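Local coordinates for tail fiber protein (Acinetobacter phage AM24, PDB 5W5P) that probably recognises and degrades the capsular polysaccharide of its Acinetobacter host, as a trimeric phage tailspike, at residues 40-45 with 60-65; 47-52 with 92-97; 72-77 with 97-102. All coordinates share one frame; numbering follows the deposited sequence.

Contact 1 of 3, residues 40-45 with 60-65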
loop_
_atom_site.group_PDB
_atom_site.type_symbol
_atom_site.label_atom_id
_atom_site.label_comp_id
_atom_site.label_asym_id
_atom_site.label_seq_id
_atom_site.Cartn_x
_atom_site.Cartn_y
_atom_site.Cartn_z
ATOM N N LYS A 40 -1.254 -32.657 -44.660
ATOM C CA LYS A 40 -2.224 -32.529 -43.582
ATOM C C LYS A 40 -1.621 -32.849 -42.217
ATOM O O LYS A 40 -1.862 -32.122 -41.249
ATOM C CB LYS A 40 -3.432 -33.431 -43.854
ATOM C CG LYS A 40 -4.355 -33.590 -42.663
ATOM C CD LYS A 40 -5.512 -34.512 -42.967
ATOM C CE LYS A 40 -6.666 -34.279 -41.998
ATOM N NZ LYS A 40 -7.255 -35.575 -41.540
ATOM N N THR A 41 -0.829 -33.916 -42.126
ATOM C CA THR A 41 -0.302 -34.411 -40.861
ATOM C C THR A 41 1.223 -34.372 -40.859
ATOM O O THR A 41 1.868 -34.105 -41.875
ATOM C CB THR A 41 -0.784 -35.842 -40.590
ATOM O OG1 THR A 41 -0.172 -36.736 -41.531
ATOM C CG2 THR A 41 -2.299 -35.933 -40.724
ATOM N N PHE A 42 1.800 -34.643 -39.683
ATOM C CA PHE A 42 3.253 -34.713 -39.554
ATOM C C PHE A 42 3.834 -35.823 -40.416
ATOM O O PHE A 42 4.939 -35.683 -40.950
ATOM C CB PHE A 42 3.648 -34.938 -38.090
ATOM C CG PHE A 42 3.783 -33.674 -37.278
ATOM C CD1 PHE A 42 3.141 -32.506 -37.657
ATOM C CD2 PHE A 42 4.549 -33.668 -36.120
ATOM C CE1 PHE A 42 3.266 -31.353 -36.895
ATOM C CE2 PHE A 42 4.680 -32.519 -35.356
ATOM C CZ PHE A 42 4.040 -31.360 -35.745
ATOM N N ASP A 43 3.112 -36.938 -40.554
ATOM C CA ASP A 43 3.594 -38.030 -41.393
ATOM C C ASP A 43 3.676 -37.619 -42.859
ATOM O O ASP A 43 4.579 -38.066 -43.577
ATOM C CB ASP A 43 2.694 -39.256 -41.230
ATOM C CG ASP A 43 3.295 -40.508 -41.845
ATOM O OD1 ASP A 43 4.381 -40.931 -41.392
ATOM O OD2 ASP A 43 2.684 -41.073 -42.782
ATOM N N ASP A 44 2.752 -36.771 -43.319
ATOM C CA ASP A 44 2.819 -36.290 -44.694
ATOM C C ASP A 44 4.064 -35.448 -44.933
ATOM O O ASP A 44 4.639 -35.497 -46.024
ATOM C CB ASP A 44 1.568 -35.483 -45.032
ATOM C CG ASP A 44 0.313 -36.323 -45.010
ATOM O OD1 ASP A 44 0.417 -37.556 -45.191
ATOM O OD2 ASP A 44 -0.779 -35.750 -44.811
ATOM N N LEU A 45 4.494 -34.668 -43.939
ATOM C CA LEU A 45 5.709 -33.879 -44.110
ATOM C C LEU A 45 6.943 -34.771 -44.146
ATOM O O LEU A 45 7.801 -34.611 -45.022
ATOM C CB LEU A 45 5.828 -32.841 -42.997
ATOM C CG LEU A 45 7.077 -31.959 -43.051
ATOM C CD1 LEU A 45 7.012 -30.978 -44.214
ATOM C CD2 LEU A 45 7.260 -31.217 -41.739
ATOM N N GLY A 60 -0.882 -29.156 -41.715
ATOM C CA GLY A 60 -2.178 -28.796 -41.160
ATOM C C GLY A 60 -2.320 -29.130 -39.685
ATOM O O GLY A 60 -2.881 -28.347 -38.917
ATOM N N GLN A 61 -1.838 -30.298 -39.276
ATOM C CA GLN A 61 -2.005 -30.788 -37.912
ATOM C C GLN A 61 -0.986 -31.901 -37.677
ATOM O O GLN A 61 -0.158 -32.201 -38.545
ATOM C CB GLN A 61 -3.445 -31.257 -37.666
ATOM C CG GLN A 61 -3.938 -32.322 -38.635
ATOM C CD GLN A 61 -5.453 -32.380 -38.728
ATOM O OE1 GLN A 61 -6.117 -31.357 -38.898
ATOM N NE2 GLN A 61 -6.007 -33.581 -38.606
ATOM N N ARG A 62 -1.037 -32.512 -36.490
ATOM C CA ARG A 62 -0.043 -33.518 -36.129
ATOM C C ARG A 62 -0.388 -34.876 -36.721
ATOM O O ARG A 62 0.454 -35.512 -37.360
ATOM C CB ARG A 62 0.085 -33.618 -34.607
ATOM C CG ARG A 62 1.062 -32.635 -33.991
ATOM C CD ARG A 62 1.213 -32.859 -32.488
ATOM N NE ARG A 62 1.607 -34.232 -32.174
ATOM C CZ ARG A 62 2.866 -34.633 -32.023
ATOM N NH1 ARG A 62 3.861 -33.764 -32.151
ATOM N NH2 ARG A 62 3.130 -35.901 -31.739
ATOM N N SER A 63 -1.620 -35.330 -36.507
ATOM C CA SER A 63 -2.133 -36.553 -37.100
ATOM C C SER A 63 -3.593 -36.338 -37.482
ATOM O O SER A 63 -4.174 -35.275 -37.248
ATOM C CB SER A 63 -2.000 -37.738 -36.143
ATOM O OG SER A 63 -2.847 -37.575 -35.015
ATOM N N ASN A 64 -4.190 -37.371 -38.079
ATOM C CA ASN A 64 -5.602 -37.299 -38.451
ATOM C C ASN A 64 -6.519 -37.209 -37.236
ATOM O O ASN A 64 -7.668 -36.759 -37.370
ATOM C CB ASN A 64 -6.021 -38.497 -39.303
ATOM C CG ASN A 64 -5.291 -38.569 -40.630
ATOM O OD1 ASN A 64 -5.326 -37.622 -41.429
ATOM N ND2 ASN A 64 -4.643 -39.688 -40.883
ATOM N N THR A 65 -6.053 -37.660 -36.063
ATOM C CA THR A 65 -6.827 -37.552 -34.836
ATOM C C THR A 65 -6.435 -36.353 -33.985
ATOM O O THR A 65 -7.266 -35.876 -33.210
ATOM C CB THR A 65 -6.678 -38.821 -33.993
ATOM O OG1 THR A 65 -5.329 -39.278 -34.065
ATOM C CG2 THR A 65 -7.596 -39.931 -34.506
#
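Thr-41 is the N-cap of helix 42-46, and it packs on Arg-62 and Ser-63 of the loop that follows strand 56-59. Thr-41 and Asp-44 form a capping box. Asp-44 OD2 accepts from Thr-41 N at 3.3 Å, from above the carboxylate plane. The same oxygen takes Lys-40 N on its anti lone pair. The return bond, Asp-44 N to Thr-41 OG1, is weak at 3.4 Å. OG1 reaches it from between the backbone N and the carbonyl carbon (chi1 69°). That torsion also sets CG2 against Ser-63 and the Asn-64 amide oxygen.

The loop supplies a further acceptor to the helix start. Phe-42 N donates to Arg-62 O at 2.8 Å, nearly straight (164°). Just before the cap, Lys-40 O accepts from Gln-61 N at 2.7 Å, with a more bent N-H. The Lys-40 side chain runs beside that of Gln-61, pointing the same way. It bends at its last torsion, and NZ donates to Asn-64 OD1 at 2.8 Å, slightly tilted from the carbonyl plane. Gln-61 NE2 donates to Ser-63 O within its own loop, which helps fix the amide. The Asn-64 side chain lies about 4 Å from a bound zinc ion.

Arg-62 CG sits over one face of the Phe-42 ring, 3.8 Å from the centroid, in a CH-pi contact. The guanidinium plane is turned 59° from the ring. NH2 makes a salt bridge to Asp-86, and NH1 donates to Trp-110 O.

On the loop side, Gly-60 O accepts from Lys-101 NZ of the second subunit. Phe-42 and Leu-45 face the antiparallel sheet and touch its strands 56-59, 89-91 and 97-100.

Contact 2 of 3, residues 47-52 with 92-97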
loop_
_atom_site.group_PDB
_atom_site.type_symbol
_atom_site.label_atom_id
_atom_site.label_comp_id
_atom_site.label_asym_id
_atom_site.label_seq_id
_atom_site.Cartn_x
_atom_site.Cartn_y
_atom_site.Cartn_z
ATOM N N ASN A 47 7.201 -37.674 -45.155
ATOM C CA ASN A 47 7.223 -38.386 -46.426
ATOM C C ASN A 47 7.364 -37.456 -47.623
ATOM O O ASN A 47 7.493 -37.939 -48.753
ATOM C CB ASN A 47 5.951 -39.228 -46.581
ATOM C CG ASN A 47 5.965 -40.464 -45.711
ATOM O OD1 ASN A 47 6.210 -41.570 -46.190
ATOM N ND2 ASN A 47 5.720 -40.282 -44.421
ATOM N N PHE A 48 7.346 -36.146 -47.402
ATOM C CA PHE A 48 7.440 -35.165 -48.471
ATOM C C PHE A 48 8.891 -34.759 -48.690
ATOM O O PHE A 48 9.662 -34.615 -47.735
ATOM C CB PHE A 48 6.589 -33.942 -48.127
ATOM C CG PHE A 48 6.675 -32.833 -49.136
ATOM C CD1 PHE A 48 6.126 -32.983 -50.400
ATOM C CD2 PHE A 48 7.286 -31.633 -48.813
ATOM C CE1 PHE A 48 6.195 -31.958 -51.328
ATOM C CE2 PHE A 48 7.357 -30.602 -49.736
ATOM C CZ PHE A 48 6.810 -30.764 -50.993
ATOM N N LYS A 49 9.263 -34.586 -49.955
ATOM C CA LYS A 49 10.591 -34.113 -50.313
ATOM C C LYS A 49 10.500 -32.692 -50.844
ATOM O O LYS A 49 9.650 -32.415 -51.702
ATOM C CB LYS A 49 11.232 -35.033 -51.362
ATOM C CG LYS A 49 11.533 -36.434 -50.842
ATOM C CD LYS A 49 11.775 -37.427 -51.971
ATOM C CE LYS A 49 13.048 -37.100 -52.735
ATOM N NZ LYS A 49 13.283 -38.037 -53.871
ATOM N N PRO A 50 11.332 -31.770 -50.363
ATOM C CA PRO A 50 11.211 -30.375 -50.798
ATOM C C PRO A 50 11.564 -30.213 -52.267
ATOM O O PRO A 50 12.414 -30.921 -52.810
ATOM C CB PRO A 50 12.212 -29.635 -49.903
ATOM C CG PRO A 50 13.209 -30.676 -49.522
ATOM C CD PRO A 50 12.442 -31.962 -49.413
ATOM N N ILE A 51 10.892 -29.264 -52.911
ATOM C CA ILE A 51 11.148 -29.014 -54.323
ATOM C C ILE A 51 12.304 -28.034 -54.528
ATOM O O ILE A 51 13.034 -28.142 -55.517
ATOM C CB ILE A 51 9.871 -28.523 -55.024
ATOM C CG1 ILE A 51 9.358 -27.239 -54.382
ATOM C CG2 ILE A 51 8.790 -29.591 -54.969
ATOM C CD1 ILE A 51 8.211 -26.615 -55.136
ATOM N N VAL A 52 12.494 -27.083 -53.614
ATOM C CA VAL A 52 13.615 -26.155 -53.660
ATOM C C VAL A 52 14.266 -26.125 -52.281
ATOM O O VAL A 52 13.725 -26.635 -51.300
ATOM C CB VAL A 52 13.195 -24.732 -54.092
ATOM C CG1 VAL A 52 12.711 -24.727 -55.537
ATOM C CG2 VAL A 52 12.122 -24.181 -53.162
ATOM N N GLY A 92 12.622 -35.740 -42.328
ATOM C CA GLY A 92 11.954 -36.553 -43.323
ATOM C C GLY A 92 12.728 -37.812 -43.684
ATOM O O GLY A 92 13.900 -37.982 -43.346
ATOM N N ILE A 93 12.042 -38.716 -44.388
ATOM C CA ILE A 93 12.668 -39.969 -44.807
ATOM C C ILE A 93 13.855 -39.701 -45.724
ATOM O O ILE A 93 14.852 -40.436 -45.695
ATOM C CB ILE A 93 11.618 -40.885 -45.472
ATOM C CG1 ILE A 93 10.601 -41.356 -44.430
ATOM C CG2 ILE A 93 12.276 -42.083 -46.135
ATOM C CD1 ILE A 93 9.217 -41.600 -44.990
ATOM N N ASP A 94 13.787 -38.637 -46.527
ATOM C CA ASP A 94 14.911 -38.219 -47.358
ATOM C C ASP A 94 16.043 -37.577 -46.561
ATOM O O ASP A 94 17.081 -37.254 -47.149
ATOM C CB ASP A 94 14.424 -37.249 -48.436
ATOM C CG ASP A 94 13.851 -35.962 -47.855
ATOM O OD1 ASP A 94 13.555 -35.919 -46.639
ATOM O OD2 ASP A 94 13.686 -34.992 -48.628
ATOM N N GLY A 95 15.872 -37.381 -45.255
ATOM C CA GLY A 95 16.873 -36.735 -44.434
ATOM C C GLY A 95 16.705 -35.238 -44.276
ATOM O O GLY A 95 17.490 -34.620 -43.546
ATOM N N THR A 96 15.713 -34.640 -44.934
ATOM C CA THR A 96 15.493 -33.205 -44.835
ATOM C C THR A 96 15.096 -32.824 -43.415
ATOM O O THR A 96 14.164 -33.402 -42.843
ATOM C CB THR A 96 14.406 -32.763 -45.814
ATOM O OG1 THR A 96 14.867 -32.943 -47.161
ATOM C CG2 THR A 96 14.058 -31.303 -45.594
ATOM N N ARG A 97 15.805 -31.850 -42.848
ATOM C CA ARG A 97 15.463 -31.305 -41.537
ATOM C C ARG A 97 14.468 -30.172 -41.737
ATOM O O ARG A 97 14.833 -29.077 -42.171
ATOM C CB ARG A 97 16.709 -30.832 -40.799
ATOM C CG ARG A 97 17.258 -31.864 -39.837
ATOM C CD ARG A 97 18.157 -32.851 -40.570
ATOM N NE ARG A 97 18.577 -33.956 -39.712
ATOM C CZ ARG A 97 18.974 -35.139 -40.162
ATOM N NH1 ARG A 97 19.002 -35.381 -41.466
ATOM N NH2 ARG A 97 19.344 -36.080 -39.306
#
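A first torsion of 63° puts Asp-94 CG between its backbone N and carbonyl carbon, and this brings the carboxylate up to Lys-49 and Pro-50. Lys-49 CG lies beside its own backbone N (chi1 -66°) and passes obliquely over the acid, 3.4 Å from Asp-94 OD2. Pro-50 and Asp-94 approach each other from opposite directions, and Pro-50 CD stops 3.4 Å from Asp-94 OD2. The lysine chain then bends at its third torsion, leaving Lys-49 NZ 6.1 Å from Asp-94 OD2, too far for a salt bridge.

The carboxylate is held by its own segment. Thr-96 N donates to Asp-94 OD1 at 3.0 Å, which makes an Asx turn, and Thr-96 OG1 donates to Asp-94 OD2 at 2.8 Å. Both donors come from above the carboxylate plane, on the side away from Lys-49 CG. These bonds sit in the loop of the beta hairpin formed by strands 89-91 and 97-100. A type I turn runs from Gly-92 to Gly-95, closed by Gly-95 N to Gly-92 O at 2.8 Å. Gly-95, the last residue of the turn, has a positive phi of 93°, which suits glycine.

Thr-96 and Pro-50 reach toward each other, with Thr-96 OG1 3.5 Å from Pro-50 CD. At the surface, Ile-93 CD1 touches Asn-47 OD1 at 3.2 Å. Asn-47 ND2 bonds to Asp-43 O in helix 42-46.

Contact 3 of 3, residues 72-77 with 97-102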
loop_
_atom_site.group_PDB
_atom_site.type_symbol
_atom_site.label_atom_id
_atom_site.label_comp_id
_atom_site.label_asym_id
_atom_site.label_seq_id
_atom_site.Cartn_x
_atom_site.Cartn_y
_atom_site.Cartn_z
ATOM N N LEU A 72 3.983 -23.621 -40.052
ATOM C CA LEU A 72 4.891 -23.532 -41.187
ATOM C C LEU A 72 6.217 -24.206 -40.857
ATOM O O LEU A 72 6.734 -24.076 -39.743
ATOM C CB LEU A 72 5.138 -22.071 -41.570
ATOM C CG LEU A 72 3.950 -21.240 -42.058
ATOM C CD1 LEU A 72 4.239 -19.759 -41.874
ATOM C CD2 LEU A 72 3.627 -21.548 -43.520
ATOM N N PHE A 73 6.764 -24.922 -41.837
ATOM C CA PHE A 73 8.047 -25.598 -41.713
ATOM C C PHE A 73 8.886 -25.286 -42.945
ATOM O O PHE A 73 8.381 -25.339 -44.071
ATOM C CB PHE A 73 7.865 -27.115 -41.562
ATOM C CG PHE A 73 7.272 -27.529 -40.244
ATOM C CD1 PHE A 73 5.897 -27.550 -40.059
ATOM C CD2 PHE A 73 8.091 -27.893 -39.184
ATOM C CE1 PHE A 73 5.351 -27.926 -38.844
ATOM C CE2 PHE A 73 7.549 -28.270 -37.968
ATOM C CZ PHE A 73 6.178 -28.287 -37.799
ATOM N N TYR A 74 10.158 -24.957 -42.738
ATOM C CA TYR A 74 11.073 -24.691 -43.836
ATOM C C TYR A 74 12.168 -25.747 -43.868
ATOM O O TYR A 74 12.630 -26.212 -42.823
ATOM C CB TYR A 74 11.684 -23.285 -43.741
ATOM C CG TYR A 74 12.799 -23.129 -42.734
ATOM C CD1 TYR A 74 12.517 -22.917 -41.385
ATOM C CD2 TYR A 74 14.132 -23.168 -43.129
ATOM C CE1 TYR A 74 13.529 -22.760 -40.452
ATOM C CE2 TYR A 74 15.151 -23.016 -42.210
ATOM C CZ TYR A 74 14.845 -22.811 -40.869
ATOM O OH TYR A 74 15.859 -22.656 -39.947
ATOM N N ALA A 75 12.564 -26.132 -45.078
ATOM C CA ALA A 75 13.589 -27.156 -45.273
ATOM C C ALA A 75 14.955 -26.508 -45.092
ATOM O O ALA A 75 15.437 -25.788 -45.967
ATOM C CB ALA A 75 13.454 -27.803 -46.646
ATOM N N ASP A 76 15.579 -26.760 -43.944
ATOM C CA ASP A 76 16.909 -26.233 -43.641
ATOM C C ASP A 76 17.938 -27.109 -44.343
ATOM O O ASP A 76 18.378 -28.137 -43.818
ATOM C CB ASP A 76 17.135 -26.189 -42.134
ATOM C CG ASP A 76 18.351 -25.375 -41.752
ATOM O OD1 ASP A 76 19.023 -24.841 -42.658
ATOM O OD2 ASP A 76 18.638 -25.271 -40.542
ATOM N N THR A 77 18.329 -26.691 -45.551
ATOM C CA THR A 77 19.256 -27.478 -46.361
ATOM C C THR A 77 20.647 -27.560 -45.745
ATOM O O THR A 77 21.385 -28.505 -46.040
ATOM C CB THR A 77 19.354 -26.900 -47.778
ATOM O OG1 THR A 77 18.063 -26.446 -48.209
ATOM C CG2 THR A 77 19.857 -27.954 -48.749
ATOM N N ARG A 97 15.805 -31.850 -42.848
ATOM C CA ARG A 97 15.463 -31.305 -41.537
ATOM C C ARG A 97 14.468 -30.172 -41.737
ATOM O O ARG A 97 14.833 -29.077 -42.171
ATOM C CB ARG A 97 16.709 -30.832 -40.799
ATOM C CG ARG A 97 17.258 -31.864 -39.837
ATOM C CD ARG A 97 18.157 -32.851 -40.570
ATOM N NE ARG A 97 18.577 -33.956 -39.712
ATOM C CZ ARG A 97 18.974 -35.139 -40.162
ATOM N NH1 ARG A 97 19.002 -35.381 -41.466
ATOM N NH2 ARG A 97 19.344 -36.080 -39.306
ATOM N N TRP A 98 13.203 -30.446 -41.425
ATOM C CA TRP A 98 12.156 -29.434 -41.417
ATOM C C TRP A 98 12.113 -28.763 -40.047
ATOM O O TRP A 98 12.054 -29.439 -39.015
ATOM C CB TRP A 98 10.797 -30.061 -41.744
ATOM C CG TRP A 98 10.696 -30.629 -43.143
ATOM C CD1 TRP A 98 10.891 -31.927 -43.521
ATOM C CD2 TRP A 98 10.371 -29.909 -44.341
ATOM N NE1 TRP A 98 10.715 -32.056 -44.876
ATOM C CE2 TRP A 98 10.391 -30.833 -45.401
ATOM C CE3 TRP A 98 10.063 -28.575 -44.616
ATOM C CZ2 TRP A 98 10.116 -30.465 -46.717
ATOM C CZ3 TRP A 98 9.791 -28.212 -45.926
ATOM C CH2 TRP A 98 9.820 -29.151 -46.956
ATOM N N LYS A 99 12.146 -27.435 -40.037
ATOM C CA LYS A 99 12.128 -26.663 -38.801
ATOM C C LYS A 99 10.936 -25.719 -38.797
ATOM O O LYS A 99 10.689 -25.011 -39.777
ATOM C CB LYS A 99 13.434 -25.881 -38.608
ATOM C CG LYS A 99 14.648 -26.752 -38.796
ATOM C CD LYS A 99 15.961 -26.052 -38.530
ATOM C CE LYS A 99 17.011 -27.081 -38.119
ATOM N NZ LYS A 99 18.381 -26.548 -38.333
ATOM N N ARG A 100 10.205 -25.718 -37.692
ATOM C CA ARG A 100 9.031 -24.870 -37.556
ATOM C C ARG A 100 9.440 -23.405 -37.511
ATOM O O ARG A 100 10.426 -23.035 -36.866
ATOM C CB ARG A 100 8.255 -25.244 -36.288
ATOM C CG ARG A 100 7.024 -24.403 -36.016
ATOM C CD ARG A 100 6.446 -24.709 -34.634
ATOM N NE ARG A 100 6.064 -26.112 -34.486
ATOM C CZ ARG A 100 4.873 -26.597 -34.818
ATOM N NH1 ARG A 100 3.948 -25.793 -35.321
ATOM N NH2 ARG A 100 4.603 -27.882 -34.645
ATOM N N LYS A 101 8.682 -22.573 -38.218
ATOM C CA LYS A 101 8.862 -21.126 -38.176
ATOM C C LYS A 101 8.073 -20.596 -36.986
ATOM O O LYS A 101 6.841 -20.668 -36.971
ATOM C CB LYS A 101 8.389 -20.480 -39.475
ATOM C CG LYS A 101 9.047 -21.026 -40.740
ATOM C CD LYS A 101 10.077 -20.052 -41.289
ATOM C CE LYS A 101 10.093 -20.060 -42.809
ATOM N NZ LYS A 101 11.015 -19.022 -43.342
ATOM N N TRP A 102 8.781 -20.077 -35.983
ATOM C CA TRP A 102 8.134 -19.498 -34.814
ATOM C C TRP A 102 9.091 -18.518 -34.150
ATOM O O TRP A 102 10.277 -18.822 -33.981
ATOM C CB TRP A 102 7.697 -20.587 -33.823
ATOM C CG TRP A 102 8.822 -21.376 -33.208
ATOM C CD1 TRP A 102 9.574 -22.341 -33.814
ATOM C CD2 TRP A 102 9.311 -21.277 -31.865
ATOM N NE1 TRP A 102 10.503 -22.843 -32.934
ATOM C CE2 TRP A 102 10.362 -22.206 -31.732
ATOM C CE3 TRP A 102 8.963 -20.494 -30.763
ATOM C CZ2 TRP A 102 11.066 -22.373 -30.542
ATOM C CZ3 TRP A 102 9.668 -20.658 -29.583
ATOM C CH2 TRP A 102 10.707 -21.592 -29.484
HETATM O O HOH W 1 4.082 -21.791 -37.878
#
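Phe-73, Ala-75, Trp-98 and Arg-100 share the tightly packed face of two antiparallel strands, 71-75 and 97-100, neighbours in a four-stranded sheet. The directions of the short segments 72-75 and 97-100 lie 143° apart, well short of exact antiparallel. Tyr-74 and Lys-99 form the hydrogen-bonded pair, with Tyr-74 N to Lys-99 O at 3.0 Å and Lys-99 N to Tyr-74 O at 3.1 Å. Lys-101 N to Leu-72 O and Asp-76 N to Arg-97 O extend the ladder at either end.

On the packed face, Ala-75 CB sits over the six-membered ring of Trp-98, 3.9 Å from its centroid, in a CH-pi contact. Phe-73 CZ lies over one face of the Arg-100 guanidinium, 3.5 Å from Arg-100 NH2, with the planes 63° apart. Helix 42-46 covers this face through Phe-42 and Leu-45.

The other face is looser and more open to solvent. Tyr-74 lies obliquely against Lys-99, its CE1 3.6 Å from Lys-99 CB. Toward one end of the pair, Asp-76 CG stands opposite its backbone N (chi1 -167°), and Asp-76 OD2 meets Lys-99 NZ at 2.6 Å in a salt bridge. Asp-79 is a second acid on the same lysine. Toward the other end, Lys-101 crosses Tyr-74 at about a right angle and donates through NZ to Gly-60 O of the third subunit. A water joins Leu-72 N to Lys-101 O.

The buried Arg-100 also bonds to the carbonyls of Gly-69, Gly-70 and Gly-87 and makes a cation-pi contact with Trp-110. Its charge is probably spread over these groups, while Lys-99 is balanced by two acids.

How the contacts relate
From the N terminus, the chain passes through 40-45 and 47-52, and strand 56-59 leads into 60-65. There contact 1 closes the first loop. Contact 2 starts inside that loop and closes at 92-97, beyond it, so the two cross. Contact 3 opens at 72-77, after contact 1 has closed, and ends at 97-102. It crosses contact 2, with which it shares Arg-97. Phe-42 and Leu-45 link contact 1 to Phe-73, Trp-98 and Arg-100 of contact 3. Phe-48 and Pro-50 of contact 2 reach Trp-98 from the loop just after helix 42-46. Together they tie helix 42-46, its following loop, the loop 60-65 and the hairpin tip to one N-terminal antiparallel sheet.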